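Local coordinates for 2-oxoglutarate carboxylase small subunit (PDB 7KCT), which is the small subunit of a carboxylase, built like a biotin carboxylase with an ATP-grasp domain, and holds adenosine-5'-diphosphate, bicarbonate and a magnesium ion in this structure, at residues Asn18-Val26 / Arg375-Tyr384; Arg25-Ile35 / Asp315-Ile323. All coordinates share one frame; numbering follows the deposited sequence.

Contact 1. Residues Asn18-Val26 / Arg375-Tyr384; sequences NRGEIACRV and RVEHASSKGY
The first turns of helix 20-32, in the Rossmann-like N-terminal region of the biotin carboxylase fold, meet strand 374-378 and the loop after it, from the C-terminal region. Ala379 CB sits against the start of the helix, 3.9 Å from Gly20 C and equally near Cys24 SG. Glu21 OE1 lies 3.8 Å from Glu377 CB and 4.2 Å from Glu377 OE1, with the carboxylate planes 69° apart. Water probably eases this like-charge approach: one molecule donates to Glu21 O and Glu377 OE1, a second to Glu21 OE1 and, weakly, Glu377 OE1. Glu377 OE2 is gripped side-on by Arg375, whose NE and NH2 each lie 2.7 Å from it. Arg25 bends at chi2 (79°), laying CD 3.4 Å from Glu377 OE1. Arg25 NE comes 3.5 Å from Arg375 NH2 without bonding; Glu309 makes salt bridges to both arginines, probably offsetting their like charges. Arg19 NH2 donates to Tyr384 OH (3.3 Å, 146° at the hydrogen), in the guanidinium plane, but its main partner is Glu45. Glu21 OE2 is held by Tyr90 and Lys396. Helix 49-53 packs beside Arg19 and Cys24, strand 393-401 pairs with strand 374-378, and Tyr367 of the second subunit stacks on His378.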
# COMPACT_ATOMS: atom_id res chain seq x y z
N ASN A 18 20.08 -13.11 -0.88
CA ASN A 18 20.10 -11.67 -1.12
C ASN A 18 19.76 -10.94 0.18
O ASN A 18 19.74 -11.55 1.25
CB ASN A 18 19.15 -11.28 -2.25
CG ASN A 18 19.68 -10.09 -3.05
OD1 ASN A 18 19.95 -9.00 -2.52
ND2 ASN A 18 19.80 -10.28 -4.34
N ARG A 19 19.59 -9.61 0.11
CA ARG A 19 19.46 -8.76 1.30
C ARG A 19 18.50 -7.62 1.03
O ARG A 19 18.01 -7.44 -0.08
CB ARG A 19 20.83 -8.20 1.73
CG ARG A 19 21.56 -7.34 0.67
CD ARG A 19 22.79 -6.57 1.23
NE ARG A 19 22.39 -5.61 2.27
CZ ARG A 19 21.81 -4.44 2.05
NH1 ARG A 19 21.54 -4.02 0.81
NH2 ARG A 19 21.47 -3.70 3.10
N GLY A 20 18.24 -6.84 2.08
CA GLY A 20 17.62 -5.56 1.83
C GLY A 20 16.19 -5.72 1.37
O GLY A 20 15.52 -6.70 1.68
N GLU A 21 15.71 -4.77 0.58
CA GLU A 21 14.28 -4.75 0.25
C GLU A 21 13.85 -5.96 -0.55
O GLU A 21 12.70 -6.42 -0.41
CB GLU A 21 13.91 -3.46 -0.50
CG GLU A 21 14.48 -3.28 -1.91
CD GLU A 21 13.55 -3.80 -2.99
OE1 GLU A 21 12.42 -4.27 -2.65
OE2 GLU A 21 13.94 -3.73 -4.19
N ILE A 22 14.70 -6.45 -1.47
CA ILE A 22 14.29 -7.56 -2.33
C ILE A 22 14.24 -8.85 -1.51
O ILE A 22 13.41 -9.72 -1.77
CB ILE A 22 15.23 -7.64 -3.56
CG1 ILE A 22 14.73 -8.66 -4.57
CG2 ILE A 22 16.68 -8.03 -3.19
CD1 ILE A 22 13.35 -8.39 -5.14
N ALA A 23 15.12 -9.00 -0.53
CA ALA A 23 15.01 -10.21 0.28
C ALA A 23 13.70 -10.17 1.06
O ALA A 23 12.99 -11.19 1.12
CB ALA A 23 16.24 -10.37 1.20
N CYS A 24 13.29 -8.99 1.54
CA CYS A 24 12.00 -8.88 2.23
C CYS A 24 10.84 -9.17 1.30
O CYS A 24 9.89 -9.87 1.69
CB CYS A 24 11.85 -7.50 2.87
SG CYS A 24 13.04 -7.23 4.24
N ARG A 25 10.89 -8.66 0.08
CA ARG A 25 9.87 -8.91 -0.94
C ARG A 25 9.71 -10.39 -1.23
O ARG A 25 8.58 -10.89 -1.35
CB ARG A 25 10.26 -8.13 -2.21
CG ARG A 25 9.47 -8.53 -3.44
CD ARG A 25 8.10 -7.89 -3.41
NE ARG A 25 7.25 -8.21 -4.55
CZ ARG A 25 6.36 -9.18 -4.57
NH1 ARG A 25 6.21 -9.99 -3.52
NH2 ARG A 25 5.59 -9.33 -5.65
N VAL A 26 10.81 -11.10 -1.38
CA VAL A 26 10.72 -12.53 -1.61
C VAL A 26 10.22 -13.27 -0.37
O VAL A 26 9.40 -14.18 -0.47
CB VAL A 26 12.09 -13.06 -2.08
CG1 VAL A 26 12.10 -14.58 -2.14
CG2 VAL A 26 12.47 -12.43 -3.47
N ARG A 375 2.09 1.97 -2.11
CA ARG A 375 2.80 0.76 -1.69
C ARG A 375 4.22 1.16 -1.37
O ARG A 375 4.83 1.98 -2.07
CB ARG A 375 2.73 -0.31 -2.81
CG ARG A 375 3.62 -1.51 -2.70
CD ARG A 375 3.39 -2.42 -3.89
NE ARG A 375 4.34 -3.51 -3.94
CZ ARG A 375 4.35 -4.44 -4.88
NH1 ARG A 375 3.46 -4.42 -5.89
NH2 ARG A 375 5.25 -5.38 -4.80
N VAL A 376 4.76 0.57 -0.32
CA VAL A 376 6.12 0.85 0.10
C VAL A 376 6.86 -0.46 0.17
O VAL A 376 6.38 -1.41 0.81
CB VAL A 376 6.19 1.57 1.45
CG1 VAL A 376 7.68 1.85 1.80
CG2 VAL A 376 5.43 2.86 1.40
N GLU A 377 8.03 -0.53 -0.48
CA GLU A 377 8.96 -1.65 -0.39
C GLU A 377 10.20 -1.16 0.36
O GLU A 377 10.93 -0.30 -0.13
CB GLU A 377 9.32 -2.20 -1.77
CG GLU A 377 8.12 -2.69 -2.57
CD GLU A 377 7.65 -4.12 -2.22
OE1 GLU A 377 8.42 -4.96 -1.63
OE2 GLU A 377 6.48 -4.41 -2.56
N HIS A 378 10.44 -1.71 1.55
CA HIS A 378 11.51 -1.13 2.35
C HIS A 378 11.98 -2.13 3.40
O HIS A 378 11.27 -3.09 3.76
CB HIS A 378 11.05 0.20 2.99
CG HIS A 378 10.20 0.03 4.20
ND1 HIS A 378 10.46 0.68 5.39
CD2 HIS A 378 9.13 -0.76 4.42
CE1 HIS A 378 9.59 0.28 6.30
NE2 HIS A 378 8.76 -0.58 5.73
N ALA A 379 13.20 -1.91 3.89
CA ALA A 379 13.72 -2.79 4.93
C ALA A 379 14.32 -1.99 6.07
O ALA A 379 15.23 -2.48 6.74
CB ALA A 379 14.74 -3.77 4.36
N SER A 380 13.82 -0.80 6.31
CA SER A 380 14.43 0.17 7.20
C SER A 380 13.54 0.53 8.38
O SER A 380 12.32 0.39 8.32
CB SER A 380 14.78 1.47 6.46
OG SER A 380 15.90 1.24 5.63
N SER A 381 14.21 0.97 9.44
CA SER A 381 13.69 1.41 10.71
C SER A 381 14.69 2.42 11.28
O SER A 381 15.85 2.47 10.87
CB SER A 381 13.54 0.26 11.73
OG SER A 381 12.43 -0.56 11.45
N LYS A 382 14.26 3.16 12.30
CA LYS A 382 15.24 3.96 13.02
C LYS A 382 16.44 3.08 13.38
O LYS A 382 16.29 1.94 13.85
CB LYS A 382 14.63 4.55 14.28
CG LYS A 382 15.71 5.08 15.23
CD LYS A 382 15.30 6.30 15.97
CE LYS A 382 16.35 6.69 17.02
NZ LYS A 382 15.89 7.85 17.85
N GLY A 383 17.65 3.61 13.14
CA GLY A 383 18.86 2.87 13.40
C GLY A 383 19.40 2.05 12.24
O GLY A 383 20.45 1.41 12.39
N TYR A 384 18.70 1.99 11.12
CA TYR A 384 19.22 1.32 9.94
C TYR A 384 20.53 2.00 9.51
O TYR A 384 20.58 3.22 9.35
CB TYR A 384 18.21 1.37 8.81
CG TYR A 384 18.75 0.77 7.52
CD1 TYR A 384 18.86 -0.59 7.35
CD2 TYR A 384 19.18 1.60 6.49
CE1 TYR A 384 19.40 -1.13 6.18
CE2 TYR A 384 19.69 1.08 5.31
CZ TYR A 384 19.80 -0.28 5.15
OH TYR A 384 20.33 -0.76 3.97
O HOH W 1 10.36 -5.14 0.11
O HOH W 2 10.32 -5.06 -4.10

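Contact 2. Residues Arg25-Ile35 / Asp315-Ile323; sequences RVIRACKELGI and DIVKWQIRI
Val317 and Ile321 of helix 316-324 press into the side of helix 20-32 around Ala29 and form a tight apolar patch. Val317 CG1 lies 4.0 Å from both Ala29 CB and Val26 CG2. Ile321 divides its branches: CD1 reaches Ala29 CB and Cys30 SG, and CG2 meets Leu33 CD1 at 3.8 Å and Ile35 CD1 at 3.9 Å. Ala29 CA lies 5.4 Å from Lys318 CA, a close approach that its small side chain probably permits. The short helical segments cross at -62°, with their axes 9.3 Å apart. This joins the N-terminal Rossmann-like region to the ATP-grasp region. Helix 20-32 ends in a Schellman motif at Gly34, which turns the chain so that Ile35 also reaches Ile321.

The other flank is polar yet still buried, with one bridging water and the second subunit alongside. Asp315 is the N-cap of helix 316-324. Its OD1 accepts from Lys318 N and from Arg25 NH2 (2.9 Å), which reach it from opposite faces of the carboxylate. Val317 CB lies over one face of the Arg25 guanidinium, and Glu309 and His305 bind the same arginine. A water joins Arg25 NH1 to Asp315 OD2. Lys318 bends at chi3 (-72°) and brings NZ to Glu32 OE1 (3.0 Å), meeting this oxygen on its anti side, 19° out of the carboxylate plane. Arg410 of the second subunit also bridges to Glu32. At the looser, partly exposed end, Leu33 rests on the aliphatic part of Lys318, and its CD2 lies over a face of the Arg322 guanidinium.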
# COMPACT_ATOMS: atom_id res chain seq x y z
N ARG A 25 10.89 -8.66 0.08
CA ARG A 25 9.87 -8.91 -0.94
C ARG A 25 9.71 -10.39 -1.23
O ARG A 25 8.58 -10.89 -1.35
CB ARG A 25 10.26 -8.13 -2.21
CG ARG A 25 9.47 -8.53 -3.44
CD ARG A 25 8.10 -7.89 -3.41
NE ARG A 25 7.25 -8.21 -4.55
CZ ARG A 25 6.36 -9.18 -4.57
NH1 ARG A 25 6.21 -9.99 -3.52
NH2 ARG A 25 5.59 -9.33 -5.65
N VAL A 26 10.81 -11.10 -1.38
CA VAL A 26 10.72 -12.53 -1.61
C VAL A 26 10.22 -13.27 -0.37
O VAL A 26 9.40 -14.18 -0.47
CB VAL A 26 12.09 -13.06 -2.08
CG1 VAL A 26 12.10 -14.58 -2.14
CG2 VAL A 26 12.47 -12.43 -3.47
N ILE A 27 10.74 -12.92 0.81
CA ILE A 27 10.29 -13.55 2.05
C ILE A 27 8.79 -13.41 2.21
O ILE A 27 8.11 -14.36 2.62
CB ILE A 27 11.03 -13.01 3.29
CG1 ILE A 27 12.45 -13.50 3.26
CG2 ILE A 27 10.30 -13.49 4.58
CD1 ILE A 27 13.39 -12.79 4.15
N ARG A 28 8.25 -12.25 1.89
CA ARG A 28 6.81 -12.05 2.03
C ARG A 28 6.01 -12.96 1.10
O ARG A 28 4.96 -13.49 1.49
CB ARG A 28 6.43 -10.59 1.73
CG ARG A 28 4.92 -10.37 1.78
CD ARG A 28 4.43 -8.91 1.95
NE ARG A 28 5.17 -8.20 2.98
CZ ARG A 28 5.09 -8.45 4.28
NH1 ARG A 28 4.29 -9.39 4.73
NH2 ARG A 28 5.85 -7.77 5.13
N ALA A 29 6.46 -13.09 -0.15
CA ALA A 29 5.81 -13.98 -1.11
C ALA A 29 5.82 -15.42 -0.62
O ALA A 29 4.82 -16.13 -0.77
CB ALA A 29 6.48 -13.88 -2.48
N CYS A 30 6.95 -15.85 -0.03
CA CYS A 30 7.06 -17.19 0.54
C CYS A 30 6.11 -17.40 1.72
O CYS A 30 5.49 -18.46 1.84
CB CYS A 30 8.50 -17.47 0.98
SG CYS A 30 9.71 -17.67 -0.34
N LYS A 31 5.99 -16.42 2.60
CA LYS A 31 5.11 -16.58 3.75
C LYS A 31 3.66 -16.70 3.31
O LYS A 31 2.91 -17.55 3.81
CB LYS A 31 5.26 -15.40 4.70
CG LYS A 31 6.55 -15.43 5.53
CD LYS A 31 6.69 -14.08 6.31
CE LYS A 31 5.79 -14.05 7.54
NZ LYS A 31 6.27 -14.94 8.68
N GLU A 32 3.26 -15.90 2.31
CA GLU A 32 1.89 -15.97 1.82
C GLU A 32 1.61 -17.34 1.20
O GLU A 32 0.50 -17.85 1.31
CB GLU A 32 1.59 -14.84 0.83
CG GLU A 32 1.51 -13.44 1.49
CD GLU A 32 1.34 -12.29 0.47
OE1 GLU A 32 1.26 -12.62 -0.74
OE2 GLU A 32 1.28 -11.08 0.86
N LEU A 33 2.61 -17.95 0.57
CA LEU A 33 2.53 -19.31 0.03
C LEU A 33 2.71 -20.41 1.07
O LEU A 33 2.56 -21.57 0.72
CB LEU A 33 3.60 -19.49 -1.06
CG LEU A 33 3.43 -18.70 -2.35
CD1 LEU A 33 4.64 -18.83 -3.27
CD2 LEU A 33 2.16 -19.19 -3.05
N GLY A 34 3.02 -20.09 2.33
CA GLY A 34 3.21 -21.09 3.36
C GLY A 34 4.55 -21.78 3.32
O GLY A 34 4.67 -22.92 3.76
N ILE A 35 5.55 -21.12 2.79
CA ILE A 35 6.88 -21.69 2.63
C ILE A 35 7.77 -21.13 3.74
O ILE A 35 7.75 -19.92 4.02
CB ILE A 35 7.47 -21.33 1.26
CG1 ILE A 35 6.61 -21.91 0.13
CG2 ILE A 35 8.91 -21.77 1.17
CD1 ILE A 35 6.88 -21.22 -1.24
N ASP A 315 1.14 -10.80 -9.57
CA ASP A 315 2.23 -10.86 -8.57
C ASP A 315 3.41 -11.62 -9.17
O ASP A 315 3.42 -12.86 -9.20
CB ASP A 315 1.71 -11.53 -7.31
CG ASP A 315 2.72 -11.54 -6.21
OD1 ASP A 315 3.95 -11.55 -6.51
OD2 ASP A 315 2.27 -11.60 -5.04
N ILE A 316 4.40 -10.89 -9.69
CA ILE A 316 5.47 -11.52 -10.47
C ILE A 316 6.37 -12.41 -9.61
O ILE A 316 6.80 -13.49 -10.05
CB ILE A 316 6.28 -10.43 -11.19
CG1 ILE A 316 5.43 -9.68 -12.21
CG2 ILE A 316 7.51 -11.07 -11.78
CD1 ILE A 316 6.10 -8.30 -12.59
N VAL A 317 6.74 -11.97 -8.41
CA VAL A 317 7.62 -12.78 -7.57
C VAL A 317 6.92 -14.08 -7.13
O VAL A 317 7.54 -15.15 -7.12
CB VAL A 317 8.10 -11.96 -6.36
CG1 VAL A 317 8.94 -12.79 -5.42
CG2 VAL A 317 8.93 -10.78 -6.83
N LYS A 318 5.67 -13.99 -6.68
CA LYS A 318 4.96 -15.21 -6.32
C LYS A 318 4.91 -16.16 -7.52
O LYS A 318 5.09 -17.37 -7.36
CB LYS A 318 3.56 -14.87 -5.81
CG LYS A 318 2.90 -16.03 -5.09
CD LYS A 318 1.53 -15.70 -4.50
CE LYS A 318 1.61 -14.81 -3.30
NZ LYS A 318 0.28 -14.74 -2.59
N TRP A 319 4.68 -15.62 -8.73
CA TRP A 319 4.66 -16.47 -9.93
C TRP A 319 6.03 -17.07 -10.21
O TRP A 319 6.13 -18.24 -10.60
CB TRP A 319 4.12 -15.69 -11.17
CG TRP A 319 2.64 -15.82 -11.19
CD1 TRP A 319 1.72 -14.84 -10.94
CD2 TRP A 319 1.89 -17.04 -11.40
NE1 TRP A 319 0.46 -15.38 -10.95
CE2 TRP A 319 0.53 -16.71 -11.27
CE3 TRP A 319 2.24 -18.36 -11.72
CZ2 TRP A 319 -0.49 -17.66 -11.42
CZ3 TRP A 319 1.24 -19.29 -11.88
CH2 TRP A 319 -0.11 -18.95 -11.73
N GLN A 320 7.12 -16.30 -10.02
CA GLN A 320 8.43 -16.91 -10.13
C GLN A 320 8.48 -18.21 -9.32
O GLN A 320 8.96 -19.24 -9.79
CB GLN A 320 9.52 -15.95 -9.65
CG GLN A 320 10.08 -14.95 -10.67
CD GLN A 320 11.16 -14.10 -10.06
OE1 GLN A 320 10.94 -13.40 -9.05
NE2 GLN A 320 12.37 -14.22 -10.58
N ILE A 321 8.02 -18.14 -8.08
CA ILE A 321 8.17 -19.27 -7.17
C ILE A 321 7.28 -20.42 -7.60
O ILE A 321 7.70 -21.57 -7.59
CB ILE A 321 7.86 -18.82 -5.73
CG1 ILE A 321 8.93 -17.82 -5.28
CG2 ILE A 321 7.86 -20.04 -4.80
CD1 ILE A 321 8.52 -17.00 -4.11
N ARG A 322 6.05 -20.14 -7.99
CA ARG A 322 5.16 -21.17 -8.48
C ARG A 322 5.68 -21.83 -9.75
O ARG A 322 5.51 -23.05 -9.94
CB ARG A 322 3.79 -20.57 -8.76
CG ARG A 322 2.95 -20.26 -7.58
CD ARG A 322 1.71 -19.45 -8.02
NE ARG A 322 0.76 -19.54 -6.95
CZ ARG A 322 0.02 -18.53 -6.49
NH1 ARG A 322 0.10 -17.31 -7.02
NH2 ARG A 322 -0.79 -18.77 -5.46
N ILE A 323 6.19 -21.03 -10.69
CA ILE A 323 6.75 -21.54 -11.93
C ILE A 323 7.91 -22.46 -11.64
O ILE A 323 8.05 -23.52 -12.24
CB ILE A 323 7.18 -20.36 -12.84
CG1 ILE A 323 6.01 -19.73 -13.55
CG2 ILE A 323 8.22 -20.78 -13.85
CD1 ILE A 323 6.33 -18.32 -14.06
O HOH W 3 3.79 -11.31 -2.91

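How the contacts relate
From the N terminus the chain forms strand 13-16 and then helix 20-32, which serves both contacts. Its start belongs to contact 1 and its later turns to contact 2; Arg25 and Val26 are common to the two segments. The chain next runs through the rest of the N-terminal region and the ATP-grasp region. At 315-323 it returns to the helix, and contact 2 closes the inner loop. It goes on into the C-terminal region, where 375-384 closes the larger loop of contact 1. Contact 2 is therefore nested within contact 1. Together they tie one N-terminal helix to both later regions, and both contacts touch the second subunit.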